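Local coordinates for protein cupin 2, conserved barrel (Desulfitobacterium hafniense, PDB 2OZJ) that is of unknown function but belongs to the cupin superfamily, whose members fold into a small conserved beta barrel, at residues M2-L14 with S29-S41. Residues are numbered along the deposited sequence; the frame is centred on the assembly and turned at random. Where two conformers were deposited one is given.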
loop_
_atom_site.group_PDB
_atom_site.type_symbol
_atom_site.label_atom_id
_atom_site.label_comp_id
_atom_site.label_asym_id
_atom_site.label_seq_id
_atom_site.Cartn_x
_atom_site.Cartn_y
_atom_site.Cartn_z
HETATM N N MSE A 2 -14.987 -15.710 0.024
HETATM C CA MSE A 2 -13.900 -15.351 0.990
HETATM C C MSE A 2 -13.021 -14.206 0.497
HETATM O O MSE A 2 -12.663 -14.155 -0.655
HETATM C CB MSE A 2 -12.980 -16.554 1.263
HETATM C CG MSE A 2 -11.563 -16.157 1.802
HETATM SE SE MSE A 2 -10.251 -17.604 2.045
HETATM C CE MSE A 2 -9.376 -17.530 0.341
ATOM N N ALA A 3 -12.631 -13.333 1.412
ATOM C CA ALA A 3 -11.676 -12.276 1.116
ATOM C C ALA A 3 -10.242 -12.836 1.131
ATOM O O ALA A 3 -9.850 -13.501 2.092
ATOM C CB ALA A 3 -11.828 -11.132 2.126
ATOM N N ARG A 4 -9.469 -12.553 0.081
ATOM C CA ARG A 4 -8.084 -13.007 0.014
ATOM C C ARG A 4 -7.198 -12.090 -0.805
ATOM O O ARG A 4 -7.653 -11.459 -1.773
ATOM C CB ARG A 4 -8.003 -14.442 -0.520
ATOM C CG ARG A 4 -8.332 -14.589 -1.956
ATOM C CD ARG A 4 -8.622 -16.032 -2.364
ATOM N NE ARG A 4 -8.867 -16.075 -3.803
ATOM C CZ ARG A 4 -7.921 -15.971 -4.735
ATOM N NH1 ARG A 4 -6.639 -15.871 -4.402
ATOM N NH2 ARG A 4 -8.263 -15.978 -6.007
ATOM N N LEU A 5 -5.922 -12.028 -0.419
ATOM C CA LEU A 5 -4.943 -11.278 -1.160
ATOM C C LEU A 5 -4.427 -12.240 -2.190
ATOM O O LEU A 5 -4.475 -13.460 -1.997
ATOM C CB LEU A 5 -3.809 -10.738 -0.244
ATOM C CG LEU A 5 -4.272 -9.702 0.790
ATOM C CD1 LEU A 5 -3.125 -9.286 1.648
ATOM C CD2 LEU A 5 -4.910 -8.459 0.129
ATOM N N LYS A 6 -3.957 -11.705 -3.303
ATOM C CA LYS A 6 -3.474 -12.504 -4.416
ATOM C C LYS A 6 -2.489 -11.733 -5.298
ATOM O O LYS A 6 -2.369 -10.528 -5.212
ATOM C CB LYS A 6 -4.661 -13.017 -5.270
ATOM C CG LYS A 6 -5.456 -11.905 -5.935
ATOM C CD LYS A 6 -6.461 -12.460 -6.923
ATOM C CE LYS A 6 -7.196 -11.327 -7.636
ATOM N NZ LYS A 6 -8.001 -11.864 -8.794
ATOM N N ASN A 7 -1.811 -12.508 -6.156
ATOM C CA ASN A 7 -0.879 -12.013 -7.129
ATOM C C ASN A 7 0.303 -11.249 -6.549
ATOM O O ASN A 7 0.865 -10.338 -7.190
ATOM C CB ASN A 7 -1.600 -11.195 -8.214
ATOM C CG ASN A 7 -2.579 -12.019 -9.008
ATOM O OD1 ASN A 7 -2.364 -13.219 -9.256
ATOM N ND2 ASN A 7 -3.703 -11.391 -9.389
ATOM N N LEU A 8 0.721 -11.693 -5.355
ATOM C CA LEU A 8 1.821 -11.082 -4.610
ATOM C C LEU A 8 2.805 -12.139 -4.171
ATOM O O LEU A 8 2.382 -13.284 -3.879
ATOM C CB LEU A 8 1.297 -10.375 -3.357
ATOM C CG LEU A 8 0.479 -9.104 -3.598
ATOM C CD1 LEU A 8 -0.444 -8.838 -2.390
ATOM C CD2 LEU A 8 1.433 -7.946 -3.901
ATOM N N PRO A 9 4.104 -11.781 -4.120
ATOM C CA PRO A 9 5.023 -12.849 -3.706
ATOM C C PRO A 9 4.857 -13.291 -2.255
ATOM O O PRO A 9 4.556 -12.460 -1.376
ATOM C CB PRO A 9 6.400 -12.232 -3.915
ATOM C CG PRO A 9 6.228 -10.790 -3.975
ATOM C CD PRO A 9 4.801 -10.498 -4.351
ATOM N N GLN A 10 5.011 -14.594 -2.015
ATOM C CA GLN A 10 4.909 -15.148 -0.689
ATOM C C GLN A 10 6.210 -15.736 -0.212
ATOM O O GLN A 10 6.377 -15.933 0.995
ATOM C CB GLN A 10 3.843 -16.226 -0.648
ATOM C CG GLN A 10 2.440 -15.697 -0.866
ATOM C CD GLN A 10 1.429 -16.800 -0.873
ATOM O OE1 GLN A 10 1.548 -17.764 -0.115
ATOM N NE2 GLN A 10 0.444 -16.700 -1.763
ATOM N N GLU A 11 7.131 -16.037 -1.125
ATOM C CA GLU A 11 8.393 -16.614 -0.707
ATOM C C GLU A 11 9.628 -15.781 -1.020
ATOM O O GLU A 11 10.627 -15.936 -0.338
ATOM C CB GLU A 11 8.583 -18.002 -1.318
ATOM C CG GLU A 11 7.277 -18.719 -1.672
ATOM C CD GLU A 11 7.394 -20.208 -1.624
ATOM O OE1 GLU A 11 8.113 -20.733 -0.724
ATOM O OE2 GLU A 11 6.778 -20.873 -2.502
ATOM N N ARG A 12 9.604 -14.984 -2.089
ATOM C CA ARG A 12 10.721 -14.073 -2.352
ATOM C C ARG A 12 10.156 -12.673 -2.554
ATOM O O ARG A 12 9.403 -12.448 -3.473
ATOM C CB ARG A 12 11.615 -14.568 -3.513
ATOM C CG ARG A 12 11.995 -13.549 -4.634
ATOM C CD ARG A 12 12.714 -14.272 -5.790
ATOM N NE ARG A 12 13.916 -14.976 -5.303
ATOM C CZ ARG A 12 14.652 -15.781 -6.051
ATOM N NH1 ARG A 12 14.260 -15.890 -7.293
ATOM N NH2 ARG A 12 15.741 -16.382 -5.537
ATOM N N PRO A 13 10.516 -11.742 -1.672
ATOM C CA PRO A 13 10.006 -10.384 -1.762
ATOM C C PRO A 13 10.482 -9.703 -3.047
ATOM O O PRO A 13 11.593 -10.005 -3.553
ATOM C CB PRO A 13 10.615 -9.711 -0.529
ATOM C CG PRO A 13 11.864 -10.444 -0.285
ATOM C CD PRO A 13 11.527 -11.871 -0.606
ATOM N N LEU A 14 9.639 -8.835 -3.573
ATOM C CA LEU A 14 9.945 -8.084 -4.766
ATOM C C LEU A 14 9.425 -6.683 -4.529
ATOM O O LEU A 14 8.445 -6.512 -3.819
ATOM C CB LEU A 14 9.266 -8.693 -6.002
ATOM C CG LEU A 14 9.583 -10.149 -6.374
ATOM C CD1 LEU A 14 8.604 -10.652 -7.448
ATOM C CD2 LEU A 14 11.007 -10.292 -6.837
ATOM N N SER A 29 -3.334 -3.579 -15.748
ATOM C CA SER A 29 -3.897 -3.650 -14.395
ATOM C C SER A 29 -3.725 -5.050 -13.829
ATOM O O SER A 29 -3.729 -6.049 -14.563
ATOM C CB SER A 29 -5.378 -3.251 -14.369
ATOM O OG SER A 29 -6.172 -4.159 -15.077
HETATM N N MSE A 30 -3.611 -5.105 -12.498
HETATM C CA MSE A 30 -3.543 -6.377 -11.793
HETATM C C MSE A 30 -4.257 -6.250 -10.461
HETATM O O MSE A 30 -3.950 -5.300 -9.713
HETATM C CB MSE A 30 -2.090 -6.794 -11.594
HETATM C CG MSE A 30 -1.991 -8.185 -10.974
HETATM SE SE MSE A 30 -0.331 -9.116 -11.177
HETATM C CE MSE A 30 0.696 -8.038 -9.932
ATOM N N ALA A 31 -5.227 -7.130 -10.197
ATOM C CA ALA A 31 -5.886 -7.153 -8.895
ATOM C C ALA A 31 -4.971 -7.840 -7.869
ATOM O O ALA A 31 -4.367 -8.899 -8.166
ATOM C CB ALA A 31 -7.183 -7.866 -8.964
ATOM N N LEU A 32 -4.887 -7.250 -6.681
ATOM C CA LEU A 32 -4.133 -7.829 -5.567
ATOM C C LEU A 32 -5.037 -8.337 -4.458
ATOM O O LEU A 32 -4.556 -8.835 -3.459
ATOM C CB LEU A 32 -3.154 -6.815 -4.997
ATOM C CG LEU A 32 -2.151 -6.119 -5.953
ATOM C CD1 LEU A 32 -1.257 -5.145 -5.159
ATOM C CD2 LEU A 32 -1.335 -7.154 -6.777
ATOM N N ALA A 33 -6.347 -8.229 -4.625
ATOM C CA ALA A 33 -7.298 -8.768 -3.664
ATOM C C ALA A 33 -8.524 -9.285 -4.400
ATOM O O ALA A 33 -8.909 -8.734 -5.450
ATOM C CB ALA A 33 -7.728 -7.693 -2.663
ATOM N N GLN A 34 -9.092 -10.359 -3.855
ATOM C CA GLN A 34 -10.420 -10.809 -4.177
ATOM C C GLN A 34 -11.252 -10.551 -2.914
ATOM O O GLN A 34 -11.124 -11.248 -1.921
ATOM C CB GLN A 34 -10.389 -12.297 -4.537
ATOM C CG GLN A 34 -11.660 -12.827 -5.163
ATOM C CD GLN A 34 -11.502 -13.171 -6.623
ATOM O OE1 GLN A 34 -10.465 -12.908 -7.238
ATOM N NE2 GLN A 34 -12.532 -13.784 -7.186
ATOM N N SER A 35 -12.034 -9.483 -2.933
ATOM C CA SER A 35 -12.766 -9.030 -1.753
ATOM C C SER A 35 -13.998 -8.217 -2.150
ATOM O O SER A 35 -14.006 -7.566 -3.191
ATOM C CB SER A 35 -11.851 -8.222 -0.845
ATOM O OG SER A 35 -12.565 -7.595 0.196
ATOM N N ASP A 36 -15.053 -8.315 -1.332
ATOM C CA ASP A 36 -16.271 -7.493 -1.476
ATOM C C ASP A 36 -16.140 -6.163 -0.684
ATOM O O ASP A 36 -16.894 -5.219 -0.915
ATOM C CB ASP A 36 -17.528 -8.288 -1.019
ATOM N N ARG A 37 -15.168 -6.091 0.219
ATOM C CA ARG A 37 -14.993 -4.939 1.093
ATOM C C ARG A 37 -13.869 -3.959 0.642
ATOM O O ARG A 37 -13.855 -2.789 1.048
ATOM C CB ARG A 37 -14.658 -5.427 2.506
ATOM N N VAL A 38 -12.896 -4.464 -0.113
ATOM C CA VAL A 38 -11.754 -3.647 -0.512
ATOM C C VAL A 38 -11.276 -4.089 -1.875
ATOM O O VAL A 38 -11.217 -5.292 -2.192
ATOM C CB VAL A 38 -10.593 -3.621 0.537
ATOM C CG1 VAL A 38 -9.890 -4.969 0.651
ATOM C CG2 VAL A 38 -9.574 -2.525 0.199
ATOM N N GLN A 39 -10.974 -3.092 -2.691
ATOM C CA GLN A 39 -10.365 -3.305 -3.972
ATOM C C GLN A 39 -8.926 -2.804 -3.864
ATOM O O GLN A 39 -8.671 -1.682 -3.448
ATOM C CB GLN A 39 -11.140 -2.542 -5.034
ATOM C CG GLN A 39 -12.571 -3.080 -5.289
ATOM C CD GLN A 39 -13.271 -2.442 -6.536
ATOM N N ILE A 40 -7.982 -3.662 -4.235
ATOM C CA ILE A 40 -6.566 -3.317 -4.216
ATOM C C ILE A 40 -6.036 -3.701 -5.580
ATOM O O ILE A 40 -6.119 -4.890 -5.975
ATOM C CB ILE A 40 -5.770 -4.063 -3.100
ATOM C CG1 ILE A 40 -6.483 -3.953 -1.744
ATOM C CG2 ILE A 40 -4.307 -3.562 -3.098
ATOM C CD1 ILE A 40 -5.719 -4.674 -0.587
ATOM N N SER A 41 -5.480 -2.736 -6.280
ATOM C CA SER A 41 -5.053 -2.935 -7.656
ATOM C C SER A 41 -3.750 -2.215 -7.945
ATOM O O SER A 41 -3.491 -1.121 -7.437
ATOM C CB SER A 41 -6.061 -2.338 -8.631
ATOM O OG SER A 41 -7.414 -2.632 -8.278
#
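Met-30, a selenomethionine, touches Asn-7 from the start of the segment 29-41. Its CG, anti to the backbone N (chi1 -175°), and an extended second torsion set SE 3.8 Å from Asn-7 CB; the bend at chi3 then places CE beside Asn-7 O. At Ala-31 the carbonyl O accepts a hydrogen bond from Asn-7 ND2, 2.9 Å long. The oxygen lies close to the Asn-7 amide plane, which helps hold the rotation of that amide. Ala-31 CB packs against Lys-6 CE at 3.7 Å. Leu-32 O accepts a hydrogen bond from Lys-6 N. The side chain of Leu-32 meets that of Leu-8 at about a right angle, CD2 to CD2. Ala-33 CB touches Leu-5 CD2 at 4.0 Å, on the sheet face that carries both residues. Gln-34 and Arg-4 form an antiparallel hydrogen-bonded pair, with both N to O bonds made. On the face of Arg-4 and Gln-34, Gln-34 CB sits over one face of the Arg-4 guanidinium. The extended Lys-6 chain runs across to Gln-34 OE1, which accepts from Lys-6 NZ at 3.1 Å, nearly in line with the C=O. A leucine in place of Lys-6 would probably leave Gln-34 OE1 without this donor and its amide freer to turn. Ser-35 OG accepts from Arg-37 N in an ST turn and from Val-38 N in an ST motif. Ile-40 CD1 reaches Leu-5 CD2 at 3.9 Å. Strand 4-5 is the outermost strand of this sheet within the chain, extending one sheet of the cupin barrel beside strand 28-34, which pairs with strand 38-46. Beyond lies strand 102-109, whose Leu-105 packs on Leu-32 and Ile-40. Asp-59 of the second subunit accepts a hydrogen bond from Leu-5 N.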